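Local coordinates for DUF2666 domain-containing protein (PDB 3V68) that is of unknown molecular function but probably binds double-stranded DNA, at residues 8-12 and 13-17; 169-172 and 173-177; 139-143 and 144-148; 238-241 and 242-245. All blocks are in the same frame, centred on the assembly; numbering follows the deposited sequence.

Interaction 1. Residues 8-12 and 13-17; sequences FTAKH and EEWIV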
loop_
_atom_site.group_PDB
_atom_site.type_symbol
_atom_site.label_atom_id
_atom_site.label_comp_id
_atom_site.label_asym_id
_atom_site.label_seq_id
_atom_site.Cartn_x
_atom_site.Cartn_y
_atom_site.Cartn_z
ATOM N N PHE A 8 6.133 15.034 4.698
ATOM C CA PHE A 8 5.182 14.707 3.655
ATOM C C PHE A 8 4.149 15.818 3.566
ATOM O O PHE A 8 3.526 16.171 4.566
ATOM C CB PHE A 8 4.476 13.372 3.936
ATOM C CG PHE A 8 3.403 13.051 2.941
ATOM C CD1 PHE A 8 3.737 12.588 1.673
ATOM C CD2 PHE A 8 2.055 13.238 3.255
ATOM C CE1 PHE A 8 2.752 12.308 0.732
ATOM C CE2 PHE A 8 1.062 12.956 2.317
ATOM C CZ PHE A 8 1.411 12.492 1.056
ATOM N N THR A 9 3.973 16.370 2.370
ATOM C CA THR A 9 2.848 17.269 2.115
ATOM C C THR A 9 2.180 16.889 0.805
ATOM O O THR A 9 2.822 16.349 -0.099
ATOM C CB THR A 9 3.231 18.784 2.093
ATOM O OG1 THR A 9 4.073 19.073 0.971
ATOM C CG2 THR A 9 3.932 19.212 3.381
ATOM N N ALA A 10 0.882 17.155 0.724
ATOM C CA ALA A 10 0.119 16.938 -0.493
ATOM C C ALA A 10 -0.873 18.073 -0.643
ATOM O O ALA A 10 -1.458 18.530 0.339
ATOM C CB ALA A 10 -0.605 15.601 -0.447
ATOM N N LYS A 11 -1.037 18.535 -1.877
ATOM C CA LYS A 11 -2.006 19.569 -2.205
ATOM C C LYS A 11 -2.540 19.270 -3.599
ATOM O O LYS A 11 -1.806 19.357 -4.579
ATOM C CB LYS A 11 -1.354 20.954 -2.148
ATOM C CG LYS A 11 -2.262 22.096 -2.581
ATOM C CD LYS A 11 -1.569 23.440 -2.409
ATOM C CE LYS A 11 -2.398 24.570 -3.000
ATOM N NZ LYS A 11 -2.331 24.610 -4.488
ATOM N N HIS A 12 -3.805 18.872 -3.677
ATOM C CA HIS A 12 -4.445 18.605 -4.962
ATOM C C HIS A 12 -5.952 18.682 -4.816
ATOM O O HIS A 12 -6.543 17.933 -4.041
ATOM C CB HIS A 12 -4.021 17.243 -5.530
ATOM C CG HIS A 12 -4.487 17.010 -6.932
ATOM N ND1 HIS A 12 -4.970 15.794 -7.368
ATOM C CD2 HIS A 12 -4.564 17.847 -7.994
ATOM C CE1 HIS A 12 -5.312 15.889 -8.641
ATOM N NE2 HIS A 12 -5.077 17.125 -9.044
ATOM N N GLU A 13 -6.563 19.595 -5.571
ATOM C CA GLU A 13 -7.972 19.948 -5.392
ATOM C C GLU A 13 -8.205 20.316 -3.920
ATOM O O GLU A 13 -7.549 21.221 -3.400
ATOM C CB GLU A 13 -8.908 18.815 -5.860
ATOM C CG GLU A 13 -8.604 18.236 -7.251
ATOM C CD GLU A 13 -8.996 19.163 -8.394
ATOM O OE1 GLU A 13 -10.073 19.792 -8.323
ATOM O OE2 GLU A 13 -8.228 19.248 -9.376
ATOM N N GLU A 14 -9.102 19.596 -3.249
ATOM C CA GLU A 14 -9.427 19.875 -1.847
ATOM C C GLU A 14 -8.624 19.045 -0.835
ATOM O O GLU A 14 -8.774 19.220 0.377
ATOM C CB GLU A 14 -10.934 19.734 -1.600
ATOM C CG GLU A 14 -11.747 20.933 -2.079
ATOM C CD GLU A 14 -13.227 20.811 -1.759
ATOM O OE1 GLU A 14 -13.885 19.889 -2.292
ATOM O OE2 GLU A 14 -13.735 21.646 -0.979
ATOM N N TRP A 15 -7.772 18.152 -1.335
ATOM C CA TRP A 15 -6.880 17.372 -0.477
ATOM C C TRP A 15 -5.619 18.177 -0.172
ATOM O O TRP A 15 -4.774 18.378 -1.045
ATOM C CB TRP A 15 -6.539 16.024 -1.131
ATOM C CG TRP A 15 -5.626 15.143 -0.310
ATOM C CD1 TRP A 15 -5.663 14.953 1.046
ATOM C CD2 TRP A 15 -4.564 14.312 -0.802
ATOM N NE1 TRP A 15 -4.678 14.071 1.428
ATOM C CE2 TRP A 15 -3.988 13.664 0.316
ATOM C CE3 TRP A 15 -4.035 14.061 -2.077
ATOM C CZ2 TRP A 15 -2.911 12.774 0.197
ATOM C CZ3 TRP A 15 -2.966 13.179 -2.196
ATOM C CH2 TRP A 15 -2.418 12.543 -1.064
ATOM N N ILE A 16 -5.518 18.660 1.064
ATOM C CA ILE A 16 -4.372 19.451 1.509
ATOM C C ILE A 16 -3.950 19.011 2.913
ATOM O O ILE A 16 -4.622 19.316 3.906
ATOM C CB ILE A 16 -4.659 20.989 1.479
ATOM C CG1 ILE A 16 -5.220 21.420 0.118
ATOM C CG2 ILE A 16 -3.390 21.767 1.801
ATOM C CD1 ILE A 16 -5.959 22.757 0.125
ATOM N N VAL A 17 -2.842 18.277 2.985
ATOM C CA VAL A 17 -2.336 17.762 4.262
ATOM C C VAL A 17 -0.821 17.910 4.359
ATOM O O VAL A 17 -0.135 18.077 3.347
ATOM C CB VAL A 17 -2.745 16.278 4.532
ATOM C CG1 VAL A 17 -4.266 16.124 4.605
ATOM C CG2 VAL A 17 -2.125 15.322 3.496
#
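Ala10 and Trp15 meet on one side of a beta hairpin, strands 8-12 and 15-17 running antiparallel through a type II' turn from His12 to Trp15. The methyl CB of Ala10 lies over one face of the indole, 3.6 Å from the centroid of its six-membered ring and 13° off the normal, a CH-pi contact. Trp15 CG stands opposite its own backbone N (chi1 -180°), which lays the indole back across the neighbouring strand and brings CH2 to the edge of the Phe8 ring, 4.4 Å from Phe8 CZ. Phe8 CE2 also meets Val17 CG2 at 4.1 Å. With a serine in place of Trp15, Ala10 CB would probably lose its aromatic cover and Phe8 one neighbour at its edge, opening a gap on this side of the hairpin. Farther out, Lys43 makes a cation-pi contact with the indole, and Tyr47 OH hydrogen-bonds His12 ND1. Two backbone bonds close the turn: His12 N to Trp15 O, 2.8 Å, and the more bent Trp15 N to His12 O, 3.0 Å. Glu13 takes a positive phi there, and its CG sits over the centre of the His12 ring, 4.1 Å from the centroid.

Interaction 2. Residues 169-172 and 173-177; sequences SINE and TAVNK
Asn171 and Val175 are brought together by their first torsions on one flank of an alpha-helix, within the long helix 160-181. Asn171 CG stands trans to its own N (chi1 -177°). In Val175 it is CG1 that takes the trans place (chi1 175°), leaving CG2 beside the backbone N and pointing back down the helix. That methyl reaches Asn171 O at 3.3 Å and touches the amide, 4.1 Å from both Asn171 OD1 and ND2, the two side chains crossing obliquely. Asn171 ND2 also has a weak hydrogen bond to Ser37 OG of helix 26-43.

Four successive i to i+4 bonds establish the helical geometry. The straightest joins Val175 N to Asn171 O over 2.9 Å with an N-H...O angle of 171°, and the donor lies nearly along the C=O axis. Asn176 N to Glu172 O is equally short at 2.9 Å, but its donor is tilted out of the carbonyl plane.

Another flank of the helix faces the sheet. Thr173 carries OG1 beside its backbone N and CG2 trans to it, which splits the side chain into a polar and an apolar branch. The ammonium group of Lys150 hydrogen-bonds both Thr173 OG1 and Ser169 OG, spanning one helical turn from outside, whereas CG2 packs toward strands 136-143 and 146-153. Glu172 extends beyond CG, and its OE1 hydrogen-bonds Ser241 OG, linking this helix to the start of helix 241-248. Within the turn itself, Thr173 CB rests 3.5 Å from Ile170 O.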
loop_
_atom_site.group_PDB
_atom_site.type_symbol
_atom_site.label_atom_id
_atom_site.label_comp_id
_atom_site.label_asym_id
_atom_site.label_seq_id
_atom_site.Cartn_x
_atom_site.Cartn_y
_atom_site.Cartn_z
ATOM N N SER A 169 4.841 4.486 -5.005
ATOM C CA SER A 169 6.283 4.497 -4.759
ATOM C C SER A 169 6.611 4.999 -3.354
ATOM O O SER A 169 7.475 4.442 -2.679
ATOM C CB SER A 169 7.001 5.352 -5.806
ATOM O OG SER A 169 8.407 5.186 -5.710
ATOM N N ILE A 170 5.909 6.043 -2.916
ATOM C CA ILE A 170 6.079 6.568 -1.561
ATOM C C ILE A 170 5.660 5.518 -0.534
ATOM O O ILE A 170 6.347 5.310 0.468
ATOM C CB ILE A 170 5.303 7.887 -1.362
ATOM C CG1 ILE A 170 5.984 9.007 -2.153
ATOM C CG2 ILE A 170 5.215 8.258 0.128
ATOM C CD1 ILE A 170 5.129 10.240 -2.359
ATOM N N ASN A 171 4.551 4.830 -0.802
ATOM C CA ASN A 171 4.105 3.764 0.079
ATOM C C ASN A 171 5.169 2.676 0.204
ATOM O O ASN A 171 5.434 2.184 1.299
ATOM C CB ASN A 171 2.792 3.163 -0.427
ATOM C CG ASN A 171 2.249 2.096 0.499
ATOM O OD1 ASN A 171 2.047 0.941 0.094
ATOM N ND2 ASN A 171 2.004 2.469 1.743
ATOM N N GLU A 172 5.784 2.320 -0.920
ATOM C CA GLU A 172 6.836 1.306 -0.926
ATOM C C GLU A 172 8.023 1.718 -0.069
ATOM O O GLU A 172 8.562 0.902 0.667
ATOM C CB GLU A 172 7.261 0.980 -2.357
ATOM C CG GLU A 172 6.236 0.115 -3.068
ATOM C CD GLU A 172 6.372 0.134 -4.573
ATOM O OE1 GLU A 172 7.088 1.011 -5.107
ATOM O OE2 GLU A 172 5.744 -0.738 -5.215
ATOM N N THR A 173 8.401 2.991 -0.136
ATOM C CA THR A 173 9.475 3.505 0.712
ATOM C C THR A 173 9.114 3.352 2.185
ATOM O O THR A 173 9.927 2.881 2.992
ATOM C CB THR A 173 9.781 4.977 0.394
ATOM O OG1 THR A 173 10.423 5.052 -0.884
ATOM C CG2 THR A 173 10.689 5.614 1.463
ATOM N N ALA A 174 7.891 3.746 2.525
ATOM C CA ALA A 174 7.430 3.662 3.904
ATOM C C ALA A 174 7.454 2.226 4.412
ATOM O O ALA A 174 7.990 1.960 5.480
ATOM C CB ALA A 174 6.034 4.265 4.051
ATOM N N VAL A 175 6.889 1.310 3.632
ATOM C CA VAL A 175 6.853 -0.109 3.992
ATOM C C VAL A 175 8.268 -0.687 4.121
ATOM O O VAL A 175 8.559 -1.429 5.062
ATOM C CB VAL A 175 5.992 -0.929 2.990
ATOM C CG1 VAL A 175 6.058 -2.423 3.299
ATOM C CG2 VAL A 175 4.549 -0.466 3.037
ATOM N N ASN A 176 9.152 -0.323 3.196
ATOM C CA ASN A 176 10.540 -0.785 3.244
ATOM C C ASN A 176 11.269 -0.293 4.496
ATOM O O ASN A 176 12.014 -1.045 5.127
ATOM C CB ASN A 176 11.294 -0.352 1.982
ATOM C CG ASN A 176 12.766 -0.739 2.012
ATOM O OD1 ASN A 176 13.111 -1.891 2.258
ATOM N ND2 ASN A 176 13.633 0.227 1.756
ATOM N N LYS A 177 11.043 0.965 4.859
ATOM C CA LYS A 177 11.842 1.599 5.903
ATOM C C LYS A 177 11.304 1.433 7.321
ATOM O O LYS A 177 12.069 1.519 8.277
ATOM C CB LYS A 177 12.092 3.077 5.582
ATOM C CG LYS A 177 12.970 3.307 4.348
ATOM C CD LYS A 177 14.356 2.651 4.466
ATOM C CE LYS A 177 15.203 3.276 5.574
ATOM N NZ LYS A 177 16.512 2.579 5.702
#

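Interaction 3. Residues 139-143 and 144-148; sequences FTARY and GSWIV
Ala141 and Val148 form an antiparallel hydrogen-bonded pair in the hairpin of strands 139-143 and 146-148, whose directions differ by 166°. Ala141 N reaches Val148 O over 2.8 Å and Val148 N returns to Ala141 O. A second such pair, Tyr143 with Trp146, closes a type II' turn. Gly144 occupies it with phi 61°, a value that favours glycine; a CB there would also crowd Tyr143 O.

On the Ala141 side, the alanine CB lies over the indole of Trp146, 3.9 Å from the centroid of its six-membered ring and offset toward the rim. Tyr143 CB comes to the indole's edge, 4.1 Å from Trp146 CE3, while Val148 CG1 approaches the edge of the Phe139 ring, 3.9 Å from CD2. Beyond the hairpin, Phe181 meets Trp146 edge-to-face and Phe139 packs on helix 26-43.

On the reverse side, Arg142 bends at chi2 (-86°) and places its guanidinium flat against the turn. Gly144 O lies over one face, 3.0 Å from Arg142 NE and 3.0 Å from NH2, so neither N-H points at it. The attraction is therefore probably electrostatic, the cation lying against the negative end of a peptide dipole without a directed hydrogen bond.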
loop_
_atom_site.group_PDB
_atom_site.type_symbol
_atom_site.label_atom_id
_atom_site.label_comp_id
_atom_site.label_asym_id
_atom_site.label_seq_id
_atom_site.Cartn_x
_atom_site.Cartn_y
_atom_site.Cartn_z
ATOM N N PHE A 139 7.214 13.919 -0.745
ATOM C CA PHE A 139 7.844 13.124 0.308
ATOM C C PHE A 139 9.341 13.375 0.260
ATOM O O PHE A 139 10.004 13.029 -0.718
ATOM C CB PHE A 139 7.559 11.624 0.141
ATOM C CG PHE A 139 8.173 10.760 1.221
ATOM C CD1 PHE A 139 7.461 10.474 2.377
ATOM C CD2 PHE A 139 9.463 10.243 1.084
ATOM C CE1 PHE A 139 8.009 9.682 3.380
ATOM C CE2 PHE A 139 10.029 9.452 2.085
ATOM C CZ PHE A 139 9.297 9.172 3.241
ATOM N N THR A 140 9.872 13.965 1.325
ATOM C CA THR A 140 11.293 14.272 1.395
ATOM C C THR A 140 11.855 13.729 2.694
ATOM O O THR A 140 11.341 14.026 3.776
ATOM C CB THR A 140 11.549 15.796 1.276
ATOM O OG1 THR A 140 11.101 16.255 -0.001
ATOM C CG2 THR A 140 13.030 16.117 1.419
ATOM N N ALA A 141 12.896 12.911 2.573
ATOM C CA ALA A 141 13.538 12.300 3.723
ATOM C C ALA A 141 15.047 12.378 3.611
ATOM O O ALA A 141 15.624 11.976 2.599
ATOM C CB ALA A 141 13.098 10.845 3.866
ATOM N N ARG A 142 15.680 12.918 4.648
ATOM C CA ARG A 142 17.115 12.762 4.830
ATOM C C ARG A 142 17.411 12.517 6.304
ATOM O O ARG A 142 17.130 13.362 7.158
ATOM C CB ARG A 142 17.894 13.970 4.307
ATOM C CG ARG A 142 19.389 13.679 4.090
ATOM C CD ARG A 142 20.215 13.863 5.365
ATOM N NE ARG A 142 21.551 13.280 5.247
ATOM C CZ ARG A 142 22.587 13.593 6.022
ATOM N NH1 ARG A 142 22.463 14.499 6.986
ATOM N NH2 ARG A 142 23.759 12.999 5.829
ATOM N N TYR A 143 17.969 11.345 6.589
ATOM C CA TYR A 143 18.321 10.965 7.948
ATOM C C TYR A 143 19.475 9.975 7.903
ATOM O O TYR A 143 19.338 8.872 7.370
ATOM C CB TYR A 143 17.114 10.362 8.677
ATOM C CG TYR A 143 17.335 10.183 10.160
ATOM C CD1 TYR A 143 17.437 11.287 11.004
ATOM C CD2 TYR A 143 17.447 8.913 10.723
ATOM C CE1 TYR A 143 17.648 11.133 12.369
ATOM C CE2 TYR A 143 17.655 8.750 12.090
ATOM C CZ TYR A 143 17.756 9.865 12.904
ATOM O OH TYR A 143 17.960 9.726 14.256
ATOM N N GLY A 144 20.610 10.381 8.465
ATOM C CA GLY A 144 21.838 9.608 8.346
ATOM C C GLY A 144 22.222 9.481 6.886
ATOM O O GLY A 144 22.231 10.470 6.150
ATOM N N SER A 145 22.505 8.256 6.458
ATOM C CA SER A 145 22.853 7.989 5.065
ATOM C C SER A 145 21.619 7.750 4.189
ATOM O O SER A 145 21.741 7.569 2.979
ATOM C CB SER A 145 23.815 6.801 4.972
ATOM O OG SER A 145 23.236 5.628 5.515
ATOM N N TRP A 146 20.438 7.758 4.807
ATOM C CA TRP A 146 19.180 7.506 4.105
ATOM C C TRP A 146 18.581 8.788 3.527
ATOM O O TRP A 146 18.225 9.710 4.266
ATOM C CB TRP A 146 18.176 6.818 5.046
ATOM C CG TRP A 146 16.804 6.601 4.458
ATOM C CD1 TRP A 146 16.496 5.895 3.331
ATOM C CD2 TRP A 146 15.556 7.072 4.989
ATOM N NE1 TRP A 146 15.136 5.909 3.120
ATOM C CE2 TRP A 146 14.537 6.626 4.120
ATOM C CE3 TRP A 146 15.204 7.838 6.110
ATOM C CZ2 TRP A 146 13.184 6.915 4.339
ATOM C CZ3 TRP A 146 13.858 8.128 6.328
ATOM C CH2 TRP A 146 12.865 7.661 5.445
ATOM N N ILE A 147 18.473 8.832 2.201
ATOM C CA ILE A 147 17.849 9.957 1.513
ATOM C C ILE A 147 16.860 9.485 0.447
ATOM O O ILE A 147 17.195 8.656 -0.404
ATOM C CB ILE A 147 18.896 10.932 0.893
ATOM C CG1 ILE A 147 18.190 12.092 0.182
ATOM C CG2 ILE A 147 19.854 10.199 -0.045
ATOM C CD1 ILE A 147 19.036 13.339 0.048
ATOM N N VAL A 148 15.638 10.007 0.524
ATOM C CA VAL A 148 14.596 9.740 -0.466
ATOM C C VAL A 148 13.885 11.048 -0.797
ATOM O O VAL A 148 13.436 11.775 0.093
ATOM C CB VAL A 148 13.548 8.698 0.040
ATOM C CG1 VAL A 148 12.343 8.632 -0.907
ATOM C CG2 VAL A 148 14.171 7.322 0.175
#

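Interaction 4. Residues 238-241 and 242-245; sequences DVPS and KNLE
The amide of Asn243 and the pyrrolidine ring of Pro240 pack together at the start of helix 241-248. Pro240 CG stands above the plane of the amide, almost directly over Asn243 CG at 3.7 Å, and is scarcely farther from OD1 and ND2. Pro240 CB approaches the oxygen side, 3.6 Å from Asn243 OD1. At the nitrogen end, ND2 hydrogen-bonds Glu99 OE1 and Leu96 O of helix 91-110, which fix the rotation of the group. Asn243 CG lies beside its backbone N (chi1 -69°), a torsion that turns the amide back toward the proline. Replacing Asn243 with an alanine is likely to leave Glu99 OE1 and Leu96 O without this donor and to strip the flat cover from the Pro240 ring.

The backbone turns under the same pair. Asn243 N donates to Pro240 O at 3.1 Å, reaching it from above the carbonyl plane and with a bent angle of 137°. One residue on, Ser241 O accepts Glu245 N over 2.9 Å at 162°, a regular i to i+4 bond, together with a weak one from Leu244 N.

Val239 CG1 meets Leu244 CD1 at 4.2 Å, their side chains crossing at about a right angle, and both residues also pack on Val100 of helix 91-110. This apolar pair, five residues apart across the first helical turn, resembles a hydrophobic staple, the motif in which a residue preceding a helix packs against one inside it.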
loop_
_atom_site.group_PDB
_atom_site.type_symbol
_atom_site.label_atom_id
_atom_site.label_comp_id
_atom_site.label_asym_id
_atom_site.label_seq_id
_atom_site.Cartn_x
_atom_site.Cartn_y
_atom_site.Cartn_z
ATOM N N ASP A 238 -0.088 -3.681 -0.804
ATOM C CA ASP A 238 0.637 -2.487 -1.239
ATOM C C ASP A 238 0.666 -2.488 -2.768
ATOM O O ASP A 238 1.137 -3.450 -3.378
ATOM C CB ASP A 238 2.060 -2.462 -0.645
ATOM C CG ASP A 238 2.068 -2.510 0.885
ATOM O OD1 ASP A 238 1.291 -1.754 1.512
ATOM O OD2 ASP A 238 2.856 -3.301 1.467
ATOM N N VAL A 239 0.139 -1.427 -3.381
ATOM C CA VAL A 239 0.099 -1.296 -4.848
ATOM C C VAL A 239 1.519 -1.317 -5.435
ATOM O O VAL A 239 2.368 -0.532 -5.017
ATOM C CB VAL A 239 -0.637 0.001 -5.291
ATOM C CG1 VAL A 239 -0.462 0.248 -6.790
ATOM C CG2 VAL A 239 -2.118 -0.066 -4.919
ATOM N N PRO A 240 1.787 -2.232 -6.391
ATOM C CA PRO A 240 3.119 -2.276 -6.994
ATOM C C PRO A 240 3.340 -1.116 -7.969
ATOM O O PRO A 240 2.752 -1.087 -9.061
ATOM C CB PRO A 240 3.135 -3.636 -7.705
ATOM C CG PRO A 240 1.711 -3.913 -8.021
ATOM C CD PRO A 240 0.908 -3.302 -6.905
ATOM N N SER A 241 4.176 -0.158 -7.569
ATOM C CA SER A 241 4.404 1.040 -8.376
ATOM C C SER A 241 4.997 0.685 -9.738
ATOM O O SER A 241 4.711 1.353 -10.727
ATOM C CB SER A 241 5.316 2.036 -7.653
ATOM O OG SER A 241 6.648 1.556 -7.602
ATOM N N LYS A 242 5.809 -0.371 -9.776
ATOM C CA LYS A 242 6.459 -0.787 -11.021
ATOM C C LYS A 242 5.446 -1.128 -12.118
ATOM O O LYS A 242 5.709 -0.892 -13.293
ATOM C CB LYS A 242 7.472 -1.920 -10.796
ATOM C CG LYS A 242 6.913 -3.287 -10.406
ATOM C CD LYS A 242 8.044 -4.302 -10.309
ATOM C CE LYS A 242 7.538 -5.731 -10.217
ATOM N NZ LYS A 242 8.663 -6.708 -10.299
ATOM N N ASN A 243 4.288 -1.664 -11.733
ATOM C CA ASN A 243 3.234 -1.960 -12.710
ATOM C C ASN A 243 2.749 -0.694 -13.409
ATOM O O ASN A 243 2.537 -0.682 -14.621
ATOM C CB ASN A 243 2.054 -2.684 -12.058
ATOM C CG ASN A 243 2.395 -4.096 -11.621
ATOM O OD1 ASN A 243 3.510 -4.371 -11.175
ATOM N ND2 ASN A 243 1.422 -4.999 -11.726
ATOM N N LEU A 244 2.603 0.377 -12.637
ATOM C CA LEU A 244 2.135 1.648 -13.165
ATOM C C LEU A 244 3.235 2.338 -13.971
ATOM O O LEU A 244 2.957 2.971 -14.988
ATOM C CB LEU A 244 1.610 2.545 -12.034
ATOM C CG LEU A 244 0.401 2.002 -11.258
ATOM C CD1 LEU A 244 0.116 2.856 -10.018
ATOM C CD2 LEU A 244 -0.840 1.893 -12.150
ATOM N N GLU A 245 4.478 2.181 -13.513
ATOM C CA GLU A 245 5.667 2.661 -14.216
ATOM C C GLU A 245 5.745 2.037 -15.608
ATOM O O GLU A 245 5.916 2.747 -16.602
ATOM C CB GLU A 245 6.920 2.311 -13.401
ATOM C CG GLU A 245 8.223 2.967 -13.864
ATOM C CD GLU A 245 9.414 2.565 -12.998
ATOM O OE1 GLU A 245 9.216 2.239 -11.802
ATOM O OE2 GLU A 245 10.552 2.577 -13.514
#

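From the N terminus, interaction 1 closes the hairpin of strands 5-12 and 15-20, and interaction 3 closes the hairpin of strands 136-143 and 146-153 in the second DUF2666 range. Interaction 2 then follows in the middle of helix 160-181, and interaction 4 near the C terminus, where a loop enters helix 241-248. All four are local and run in series; none nests or crosses. The fold brings them together: strands 5-12 and 136-143 are neighbours in one sheet, where Phe8 CD1 meets Phe139 CB at 4.2 Å. Segment 169-177 packs on interaction 3, with Thr173 CG2 3.9 Å from Phe139 CE2, and also touches interaction 4, so its helix connects the sheet to the C-terminal helix.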